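Local coordinates for phosphoserine aminotransferase (Bacillus circulans, PDB 2C0R), which catalyses the pyridoxal-phosphate-dependent, reversible transamination between phosphoserine and 2-oxoglutarate that yields 3-phosphohydroxypyruvate and glutamate in serine biosynthesis, at residues Q266-R269 and K270-S273. The protein carries 1 engineered substitution. Sequence-based numbering, arbitrary orientation.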
# COMPACT_ATOMS: atom_id res chain seq x y z
N GLN A 266 -24.53 -12.41 12.54
CA GLN A 266 -25.71 -13.25 12.33
C GLN A 266 -25.79 -13.70 10.90
O GLN A 266 -26.11 -14.87 10.62
CB GLN A 266 -26.92 -12.42 12.75
CG GLN A 266 -28.25 -13.09 12.42
CD GLN A 266 -29.41 -12.25 12.90
OE1 GLN A 266 -30.16 -12.66 13.78
NE2 GLN A 266 -29.64 -11.07 12.35
N ALA A 267 -25.52 -12.75 9.98
CA ALA A 267 -25.56 -13.09 8.56
C ALA A 267 -24.50 -14.12 8.18
O ALA A 267 -24.76 -15.05 7.39
CB ALA A 267 -25.39 -11.86 7.68
N ASN A 268 -23.32 -14.00 8.71
CA ASN A 268 -22.26 -14.94 8.40
C ASN A 268 -22.52 -16.29 9.05
O ASN A 268 -22.17 -17.28 8.42
CB ASN A 268 -20.93 -14.36 8.92
CG ASN A 268 -20.52 -13.08 8.22
OD1 ASN A 268 -21.00 -12.78 7.13
ND2 ASN A 268 -19.64 -12.33 8.86
N ARG A 269 -23.10 -16.31 10.26
CA ARG A 269 -23.39 -17.63 10.85
C ARG A 269 -24.37 -18.37 9.97
O ARG A 269 -24.28 -19.60 9.79
CB ARG A 269 -23.93 -17.39 12.25
CG ARG A 269 -24.34 -18.69 12.99
CD ARG A 269 -23.21 -19.43 13.63
NE ARG A 269 -22.25 -20.11 12.76
CZ ARG A 269 -22.45 -21.35 12.31
NH1 ARG A 269 -23.55 -22.04 12.58
NH2 ARG A 269 -21.50 -21.88 11.55
N LYS A 270 -25.36 -17.61 9.44
CA LYS A 270 -26.33 -18.24 8.56
C LYS A 270 -25.69 -18.81 7.30
O LYS A 270 -26.00 -19.91 6.84
CB LYS A 270 -27.35 -17.17 8.22
CG LYS A 270 -28.35 -17.50 7.12
CD LYS A 270 -29.26 -16.30 6.91
CE LYS A 270 -30.16 -16.51 5.69
NZ LYS A 270 -30.89 -15.23 5.43
N LYS A 271 -24.79 -18.01 6.69
CA LYS A 271 -24.05 -18.48 5.53
C LYS A 271 -23.24 -19.73 5.85
O LYS A 271 -23.26 -20.72 5.10
CB LYS A 271 -23.07 -17.40 5.02
CG LYS A 271 -23.80 -16.23 4.37
CD LYS A 271 -23.05 -14.90 4.54
CE LYS A 271 -21.57 -14.99 4.26
NZ LYS A 271 -20.93 -13.64 4.31
N ALA A 272 -22.47 -19.69 6.94
CA ALA A 272 -21.59 -20.80 7.27
C ALA A 272 -22.42 -22.05 7.58
O ALA A 272 -22.01 -23.14 7.19
CB ALA A 272 -20.74 -20.41 8.47
N SER A 273 -23.54 -21.83 8.27
CA SER A 273 -24.35 -22.97 8.71
C SER A 273 -24.84 -23.70 7.48
O SER A 273 -24.87 -24.94 7.47
CB SER A 273 -25.52 -22.44 9.54
OG SER A 273 -26.45 -23.49 9.87
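Asn268 and Lys271 lie side by side on the inner face of helix 260-280 of this class-V aminotransferase, an i/i+3 bridge in which Lys271 NZ donates a 2.9 Å hydrogen bond to Asn268 OD1. The ammonium stands above the amide's carbonyl plane, 37° out of it. The lysine chain folds back: CG lies anti to the carbonyl carbon (chi1 -70°), and bends at chi2 and chi3 carry CD to 3.3 Å from Ala267 O. A long, flexible amine suits this buried place, for NZ also donates to the carbonyl oxygens of Ile338, Tyr339 and Val342; four acceptors crowd three hydrogens, so at least one is probably shared. Asn268, short and two-sided, gives ND2 to Asn340 OD1, its side chain about 11 Å from that of Lys197, the cofactor-attachment lysine. Ala272, small enough for the packed side, fits its methyl against Asp297 and Ile338.

Backbone i to i+4 bonds run from Lys270 N to Gln266 O up to Ser273 N to Arg269 O at 2.8 Å. The outer side is more open to solvent. Arg269 is exposed yet tethered: its long chain curls forward, setting NH2 3.5 Å from Ala272 CB and one guanidinium face over Ser273 N, while NE reaches Asp297 in a salt bridge. Lys270 can extend at the surface, its charge meeting the Tyr344 ring.

An alanine in place of Lys271 would probably leave Asn268 OD1 and three loop carbonyls without their shared donor and open a gap beside Tyr344 and Cys347. The neutral oxygens gripping the ammonium probably help stabilise its charge through their dipoles, and these bonds pin the helix to loop 338-342.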